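Protease (Helicobacter pylori, PDB 5EUF) probably cleaves the cytoplasmic domain of the human junctional adhesion molecule JAM-A as a zinc-dependent M16 metallopeptidase, weakening the gastric epithelial barrier. Local coordinates at residues Glu70-Ser82 against Phe94-Leu108. Sequence-based numbering, arbitrary orientation.
Sequences EFDKIVKRFGGVS and FIKTSEANLDKSLEL
F78 stacks on N101 where two antiparallel helices, helix 70-77 and the first turns of helix 102-113, pack on the beta hairpin 81-86/91-98 of an M16 peptidase domain. The amide plane of N101 is stacked on the F78 ring, tilted 26° from it, and the two side chains run past one another in opposite senses. N101 CB sits over the ring face, 4.0 Å from the F78 centroid, as a CH-pi contact. The opposite face is taken by the carbonyl of V75, whose O lies 3.4 Å above the ring plane. I95 CG2 meets the F78 ring at its edge.

The apolar layer continues along the helices. L108 CD1 touches V75 CG2 and I74 CG2, and also sits over one face of F71. F71 CG is anti to the backbone N (chi1 -176°), which carries the ring to L108 CB. V75 CG2 and I95 CD1 meet tip to tip at 3.9 Å. Beyond the two segments, F60 meets F71 edge-to-face and L66 touches F71, I74 and L108.

Strands 81-86 and 91-98 pair antiparallel. V81 and K96 form the hydrogen-bonded pair, with V81 N 2.8 Å from K96 O, and S82 faces I95 in the non-hydrogen-bonded pair. K96 NZ turns away and hydrogen-bonds S366 OG, outside the two segments.

A Schellman motif ends helix 70-77 just before the outer strand. G79 has positive phi (64°), G80 N hydrogen-bonds V75 O at 2.9 Å and G79 N hydrogen-bonds K76 O. At the N-cap position of the partner helix, N101 O is gripped twice: S105 N and S105 OG reach it from opposite faces of its carbonyl plane, the hydroxyl at 2.6 Å.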
ATOM      1  N   GLU B  70     -25.311  26.793  -5.019  1.00 37.69           N
ATOM      2  CA  GLU B  70     -26.719  27.082  -5.264  1.00 42.40           C
ATOM      3  C   GLU B  70     -27.582  25.889  -4.865  1.00 36.08           C
ATOM      4  O   GLU B  70     -28.763  26.039  -4.559  1.00 40.79           O
ATOM      5  CB  GLU B  70     -26.956  27.446  -6.733  1.00 55.85           C
ATOM      6  CG  GLU B  70     -28.363  27.945  -7.036  1.00 56.96           C
ATOM      7  CD  GLU B  70     -28.569  28.266  -8.506  1.00 57.86           C
ATOM      8  OE1 GLU B  70     -29.738  28.408  -8.926  1.00 56.66           O
ATOM      9  OE2 GLU B  70     -27.564  28.378  -9.239  1.00 55.03           O
ATOM     10  N   PHE B  71     -26.981  24.703  -4.876  1.00 30.42           N
ATOM     11  CA  PHE B  71     -27.641  23.498  -4.385  1.00 29.77           C
ATOM     12  C   PHE B  71     -28.073  23.693  -2.934  1.00 39.02           C
ATOM     13  O   PHE B  71     -29.248  23.527  -2.601  1.00 44.10           O
ATOM     14  CB  PHE B  71     -26.706  22.290  -4.511  1.00 32.81           C
ATOM     15  CG  PHE B  71     -27.331  20.977  -4.106  1.00 39.71           C
ATOM     16  CD1 PHE B  71     -27.411  20.606  -2.770  1.00 40.75           C
ATOM     17  CD2 PHE B  71     -27.812  20.100  -5.063  1.00 41.76           C
ATOM     18  CE1 PHE B  71     -27.976  19.399  -2.400  1.00 33.59           C
ATOM     19  CE2 PHE B  71     -28.373  18.889  -4.697  1.00 44.70           C
ATOM     20  CZ  PHE B  71     -28.456  18.540  -3.365  1.00 20.29           C
ATOM     21  N   ASP B  72     -27.117  24.047  -2.080  1.00 43.08           N
ATOM     22  CA  ASP B  72     -27.382  24.251  -0.658  1.00 55.53           C
ATOM     23  C   ASP B  72     -28.393  25.373  -0.427  1.00 54.84           C
ATOM     24  O   ASP B  72     -29.310  25.235   0.387  1.00 43.32           O
ATOM     25  CB  ASP B  72     -26.081  24.553   0.093  1.00 63.69           C
ATOM     26  CG  ASP B  72     -25.215  23.318   0.283  1.00 88.06           C
ATOM     27  OD1 ASP B  72     -25.768  22.242   0.592  1.00 90.46           O
ATOM     28  OD2 ASP B  72     -23.980  23.424   0.122  1.00 97.19           O
ATOM     29  N   LYS B  73     -28.221  26.477  -1.152  1.00 45.51           N
ATOM     30  CA  LYS B  73     -29.105  27.630  -1.023  1.00 40.01           C
ATOM     31  C   LYS B  73     -30.556  27.250  -1.305  1.00 41.31           C
ATOM     32  O   LYS B  73     -31.458  27.623  -0.559  1.00 50.43           O
ATOM     33  CB  LYS B  73     -28.661  28.753  -1.963  1.00 30.44           C
ATOM     34  N   ILE B  74     -30.767  26.498  -2.380  1.00 37.53           N
ATOM     35  CA  ILE B  74     -32.100  26.037  -2.749  1.00 32.92           C
ATOM     36  C   ILE B  74     -32.687  25.116  -1.679  1.00 48.83           C
ATOM     37  O   ILE B  74     -33.847  25.270  -1.289  1.00 57.75           O
ATOM     38  CB  ILE B  74     -32.085  25.303  -4.106  1.00 28.06           C
ATOM     39  CG1 ILE B  74     -31.904  26.306  -5.247  1.00 29.10           C
ATOM     40  CG2 ILE B  74     -33.364  24.511  -4.309  1.00 28.08           C
ATOM     41  CD1 ILE B  74     -31.937  25.681  -6.624  1.00 28.65           C
ATOM     42  N   VAL B  75     -31.883  24.169  -1.203  1.00 47.40           N
ATOM     43  CA  VAL B  75     -32.333  23.230  -0.178  1.00 38.39           C
ATOM     44  C   VAL B  75     -32.736  23.966   1.092  1.00 41.04           C
ATOM     45  O   VAL B  75     -33.818  23.737   1.638  1.00 28.31           O
ATOM     46  CB  VAL B  75     -31.251  22.187   0.165  1.00 25.19           C
ATOM     47  CG1 VAL B  75     -31.637  21.409   1.414  1.00 24.77           C
ATOM     48  CG2 VAL B  75     -31.030  21.243  -1.009  1.00 23.82           C
ATOM     49  N   LYS B  76     -31.865  24.861   1.548  1.00 45.58           N
ATOM     50  CA  LYS B  76     -32.119  25.641   2.753  1.00 29.40           C
ATOM     51  C   LYS B  76     -33.341  26.545   2.586  1.00 51.28           C
ATOM     52  O   LYS B  76     -34.023  26.863   3.559  1.00 37.99           O
ATOM     53  CB  LYS B  76     -30.891  26.477   3.119  1.00 29.74           C
ATOM     54  N   ARG B  77     -33.614  26.945   1.347  1.00 47.86           N
ATOM     55  CA  ARG B  77     -34.738  27.829   1.061  1.00 39.31           C
ATOM     56  C   ARG B  77     -36.079  27.172   1.384  1.00 47.76           C
ATOM     57  O   ARG B  77     -36.988  27.838   1.882  1.00 64.47           O
ATOM     58  CB  ARG B  77     -34.712  28.279  -0.401  1.00 33.25           C
ATOM     59  N   PHE B  78     -36.217  25.876   1.107  1.00 36.46           N
ATOM     60  CA  PHE B  78     -37.449  25.193   1.495  1.00 36.00           C
ATOM     61  C   PHE B  78     -37.274  24.462   2.826  1.00 38.25           C
ATOM     62  O   PHE B  78     -37.953  23.471   3.100  1.00 32.72           O
ATOM     63  CB  PHE B  78     -37.948  24.234   0.395  1.00 36.19           C
ATOM     64  CG  PHE B  78     -36.945  23.199  -0.062  1.00 37.47           C
ATOM     65  CD1 PHE B  78     -36.339  23.311  -1.303  1.00 39.76           C
ATOM     66  CD2 PHE B  78     -36.659  22.085   0.715  1.00 43.62           C
ATOM     67  CE1 PHE B  78     -35.441  22.352  -1.745  1.00 43.64           C
ATOM     68  CE2 PHE B  78     -35.761  21.127   0.282  1.00 43.89           C
ATOM     69  CZ  PHE B  78     -35.152  21.260  -0.951  1.00 45.21           C
ATOM     70  N   GLY B  79     -36.369  24.979   3.652  1.00 36.66           N
ATOM     71  CA  GLY B  79     -36.194  24.492   5.009  1.00 41.04           C
ATOM     72  C   GLY B  79     -35.725  23.056   5.093  1.00 37.80           C
ATOM     73  O   GLY B  79     -36.038  22.344   6.047  1.00 45.36           O
ATOM     74  N   GLY B  80     -34.968  22.629   4.090  1.00 36.60           N
ATOM     75  CA  GLY B  80     -34.457  21.274   4.060  1.00 27.54           C
ATOM     76  C   GLY B  80     -33.101  21.142   4.722  1.00 39.05           C
ATOM     77  O   GLY B  80     -32.493  22.132   5.133  1.00 33.81           O
ATOM     78  N   VAL B  81     -32.632  19.904   4.837  1.00 42.68           N
ATOM     79  CA  VAL B  81     -31.302  19.623   5.362  1.00 39.42           C
ATOM     80  C   VAL B  81     -30.593  18.639   4.447  1.00 34.37           C
ATOM     81  O   VAL B  81     -31.120  17.564   4.164  1.00 51.72           O
ATOM     82  CB  VAL B  81     -31.357  19.040   6.787  1.00 24.93           C
ATOM     83  CG1 VAL B  81     -29.956  18.718   7.282  1.00 24.09           C
ATOM     84  CG2 VAL B  81     -32.051  20.002   7.730  1.00 26.61           C
ATOM     85  N   SER B  82     -29.403  19.002   3.978  1.00 38.02           N
ATOM     86  CA  SER B  82     -28.652  18.126   3.082  1.00 33.83           C
ATOM     87  C   SER B  82     -27.247  17.845   3.595  1.00 38.11           C
ATOM     88  O   SER B  82     -26.415  18.750   3.682  1.00 50.91           O
ATOM     89  CB  SER B  82     -28.569  18.730   1.679  1.00 30.49           C
ATOM     90  OG  SER B  82     -27.581  19.744   1.614  1.00 31.60           O
ATOM     91  N   PHE B  94     -28.024  12.793   0.905  1.00 24.53           N
ATOM     92  CA  PHE B  94     -29.444  12.801   1.253  1.00 26.20           C
ATOM     93  C   PHE B  94     -29.974  14.181   1.635  1.00 26.57           C
ATOM     94  O   PHE B  94     -29.258  15.004   2.207  1.00 25.17           O
ATOM     95  CB  PHE B  94     -29.727  11.806   2.389  1.00 20.40           C
ATOM     96  CG  PHE B  94     -29.021  12.129   3.676  1.00 35.95           C
ATOM     97  CD1 PHE B  94     -29.611  12.958   4.621  1.00 42.62           C
ATOM     98  CD2 PHE B  94     -27.774  11.587   3.952  1.00 40.55           C
ATOM     99  CE1 PHE B  94     -28.963  13.253   5.805  1.00 50.20           C
ATOM    100  CE2 PHE B  94     -27.123  11.876   5.135  1.00 43.61           C
ATOM    101  CZ  PHE B  94     -27.718  12.710   6.063  1.00 57.21           C
ATOM    102  N   ILE B  95     -31.245  14.413   1.314  1.00 28.02           N
ATOM    103  CA  ILE B  95     -31.939  15.639   1.692  1.00 33.90           C
ATOM    104  C   ILE B  95     -33.060  15.339   2.682  1.00 28.49           C
ATOM    105  O   ILE B  95     -33.894  14.467   2.439  1.00 26.16           O
ATOM    106  CB  ILE B  95     -32.541  16.361   0.465  1.00 33.22           C
ATOM    107  CG1 ILE B  95     -31.437  16.851  -0.474  1.00 24.79           C
ATOM    108  CG2 ILE B  95     -33.403  17.532   0.901  1.00 23.52           C
ATOM    109  CD1 ILE B  95     -31.963  17.569  -1.699  1.00 26.67           C
ATOM    110  N   LYS B  96     -33.068  16.059   3.800  1.00 29.60           N
ATOM    111  CA  LYS B  96     -34.149  15.960   4.775  1.00 35.81           C
ATOM    112  C   LYS B  96     -35.189  17.043   4.529  1.00 40.99           C
ATOM    113  O   LYS B  96     -34.901  18.228   4.682  1.00 54.37           O
ATOM    114  CB  LYS B  96     -33.607  16.079   6.200  1.00 49.02           C
ATOM    115  CG  LYS B  96     -32.990  14.808   6.744  1.00 59.13           C
ATOM    116  CD  LYS B  96     -34.049  13.742   6.943  1.00 62.48           C
ATOM    117  CE  LYS B  96     -35.099  14.186   7.943  1.00 62.12           C
ATOM    118  NZ  LYS B  96     -36.109  13.120   8.174  1.00 68.33           N
ATOM    119  N   THR B  97     -36.396  16.641   4.148  1.00 32.92           N
ATOM    120  CA  THR B  97     -37.454  17.611   3.889  1.00 47.78           C
ATOM    121  C   THR B  97     -38.841  16.975   3.966  1.00 52.26           C
ATOM    122  O   THR B  97     -39.020  15.926   4.586  1.00 41.67           O
ATOM    123  CB  THR B  97     -37.268  18.280   2.509  1.00 42.44           C
ATOM    124  OG1 THR B  97     -38.369  19.161   2.249  1.00 55.68           O
ATOM    125  CG2 THR B  97     -37.181  17.232   1.410  1.00 26.60           C
ATOM    126  N   SER B  98     -39.823  17.625   3.348  1.00 50.95           N
ATOM    127  CA  SER B  98     -41.177  17.089   3.290  1.00 44.63           C
ATOM    128  C   SER B  98     -41.480  16.567   1.890  1.00 43.15           C
ATOM    129  O   SER B  98     -40.670  16.724   0.977  1.00 55.59           O
ATOM    130  CB  SER B  98     -42.198  18.150   3.698  1.00 37.66           C
ATOM    131  OG  SER B  98     -42.126  19.275   2.844  1.00 50.37           O
ATOM    132  N   GLU B  99     -42.646  15.950   1.722  1.00 35.98           N
ATOM    133  CA  GLU B  99     -43.007  15.352   0.438  1.00 39.25           C
ATOM    134  C   GLU B  99     -43.292  16.428  -0.604  1.00 41.43           C
ATOM    135  O   GLU B  99     -43.253  16.166  -1.807  1.00 44.88           O
ATOM    136  CB  GLU B  99     -44.217  14.423   0.590  1.00 48.37           C
ATOM    137  CG  GLU B  99     -45.564  15.130   0.675  1.00 73.05           C
ATOM    138  CD  GLU B  99     -46.228  15.294  -0.681  1.00 76.03           C
ATOM    139  OE1 GLU B  99     -45.773  14.643  -1.648  1.00 75.25           O
ATOM    140  OE2 GLU B  99     -47.197  16.076  -0.781  1.00 77.42           O
ATOM    141  N   ALA B 100     -43.577  17.639  -0.137  1.00 33.72           N
ATOM    142  CA  ALA B 100     -43.833  18.759  -1.031  1.00 45.05           C
ATOM    143  C   ALA B 100     -42.565  19.150  -1.783  1.00 58.01           C
ATOM    144  O   ALA B 100     -42.629  19.717  -2.873  1.00 76.31           O
ATOM    145  CB  ALA B 100     -44.379  19.946  -0.254  1.00 35.81           C
ATOM    146  N   ASN B 101     -41.413  18.836  -1.197  1.00 43.13           N
ATOM    147  CA  ASN B 101     -40.133  19.159  -1.813  1.00 36.13           C
ATOM    148  C   ASN B 101     -39.438  17.933  -2.392  1.00 39.69           C
ATOM    149  O   ASN B 101     -38.251  17.977  -2.712  1.00 39.13           O
ATOM    150  CB  ASN B 101     -39.217  19.848  -0.802  1.00 34.82           C
ATOM    151  CG  ASN B 101     -39.752  21.194  -0.360  1.00 45.67           C
ATOM    152  OD1 ASN B 101     -39.895  21.458   0.834  1.00 52.20           O
ATOM    153  ND2 ASN B 101     -40.060  22.052  -1.324  1.00 47.45           N
ATOM    154  N   LEU B 102     -40.182  16.841  -2.527  1.00 46.52           N
ATOM    155  CA  LEU B 102     -39.652  15.627  -3.137  1.00 43.37           C
ATOM    156  C   LEU B 102     -39.243  15.871  -4.584  1.00 37.36           C
ATOM    157  O   LEU B 102     -38.187  15.420  -5.025  1.00 40.94           O
ATOM    158  CB  LEU B 102     -40.680  14.499  -3.074  1.00 33.75           C
ATOM    159  CG  LEU B 102     -40.277  13.240  -3.845  1.00 33.55           C
ATOM    160  CD1 LEU B 102     -39.055  12.591  -3.213  1.00 26.56           C
ATOM    161  CD2 LEU B 102     -41.434  12.260  -3.927  1.00 31.89           C
ATOM    162  N   ASP B 103     -40.089  16.591  -5.315  1.00 40.41           N
ATOM    163  CA  ASP B 103     -39.854  16.846  -6.731  1.00 39.91           C
ATOM    164  C   ASP B 103     -38.609  17.697  -6.957  1.00 35.14           C
ATOM    165  O   ASP B 103     -37.773  17.372  -7.800  1.00 35.35           O
ATOM    166  CB  ASP B 103     -41.070  17.525  -7.359  1.00 37.52           C
ATOM    167  CG  ASP B 103     -40.983  17.587  -8.869  1.00 47.44           C
ATOM    168  OD1 ASP B 103     -41.335  16.583  -9.521  1.00 54.61           O
ATOM    169  OD2 ASP B 103     -40.565  18.635  -9.407  1.00 52.16           O
ATOM    170  N   LYS B 104     -38.486  18.784  -6.203  1.00 36.42           N
ATOM    171  CA  LYS B 104     -37.336  19.668  -6.340  1.00 33.10           C
ATOM    172  C   LYS B 104     -36.052  18.975  -5.893  1.00 42.42           C
ATOM    173  O   LYS B 104     -34.986  19.203  -6.463  1.00 45.88           O
ATOM    174  CB  LYS B 104     -37.545  20.951  -5.538  1.00 28.60           C
ATOM    175  CG  LYS B 104     -36.492  22.018  -5.792  1.00 28.46           C
ATOM    176  CD  LYS B 104     -36.504  22.465  -7.245  1.00 39.91           C
ATOM    177  CE  LYS B 104     -35.478  23.562  -7.495  1.00 56.84           C
ATOM    178  NZ  LYS B 104     -35.436  23.979  -8.928  1.00 62.44           N
ATOM    179  N   SER B 105     -36.162  18.126  -4.873  1.00 39.48           N
ATOM    180  CA  SER B 105     -35.007  17.394  -4.358  1.00 43.45           C
ATOM    181  C   SER B 105     -34.468  16.414  -5.395  1.00 38.44           C
ATOM    182  O   SER B 105     -33.257  16.289  -5.574  1.00 23.83           O
ATOM    183  CB  SER B 105     -35.371  16.651  -3.072  1.00 24.06           C
ATOM    184  OG  SER B 105     -35.722  17.563  -2.048  1.00 27.48           O
ATOM    185  N   LEU B 106     -35.376  15.724  -6.075  1.00 38.46           N
ATOM    186  CA  LEU B 106     -34.999  14.801  -7.138  1.00 33.07           C
ATOM    187  C   LEU B 106     -34.370  15.547  -8.311  1.00 34.65           C
ATOM    188  O   LEU B 106     -33.447  15.045  -8.952  1.00 41.01           O
ATOM    189  CB  LEU B 106     -36.214  14.001  -7.607  1.00 32.17           C
ATOM    190  CG  LEU B 106     -36.684  12.928  -6.624  1.00 34.09           C
ATOM    191  CD1 LEU B 106     -37.851  12.139  -7.189  1.00 35.17           C
ATOM    192  CD2 LEU B 106     -35.529  12.006  -6.277  1.00 32.29           C
ATOM    193  N   GLU B 107     -34.876  16.746  -8.583  1.00 32.56           N
ATOM    194  CA  GLU B 107     -34.336  17.589  -9.644  1.00 25.31           C
ATOM    195  C   GLU B 107     -32.892  17.972  -9.349  1.00 31.65           C
ATOM    196  O   GLU B 107     -32.022  17.872 -10.214  1.00 37.89           O
ATOM    197  CB  GLU B 107     -35.191  18.846  -9.817  1.00 30.66           C
ATOM    198  CG  GLU B 107     -34.633  19.851 -10.814  1.00 34.13           C
ATOM    199  CD  GLU B 107     -35.532  21.064 -10.987  1.00 41.85           C
ATOM    200  OE1 GLU B 107     -36.566  21.153 -10.292  1.00 34.17           O
ATOM    201  OE2 GLU B 107     -35.201  21.932 -11.822  1.00 63.09           O
ATOM    202  N   LEU B 108     -32.651  18.405  -8.115  1.00 29.85           N
ATOM    203  CA  LEU B 108     -31.322  18.816  -7.680  1.00 34.80           C
ATOM    204  C   LEU B 108     -30.307  17.676  -7.752  1.00 39.57           C
ATOM    205  O   LEU B 108     -29.142  17.891  -8.086  1.00 42.44           O
ATOM    206  CB  LEU B 108     -31.377  19.361  -6.255  1.00 27.86           C
ATOM    207  CG  LEU B 108     -32.134  20.663  -6.020  1.00 24.17           C
ATOM    208  CD1 LEU B 108     -31.955  21.098  -4.581  1.00 27.42           C
ATOM    209  CD2 LEU B 108     -31.650  21.736  -6.976  1.00 25.51           C
TER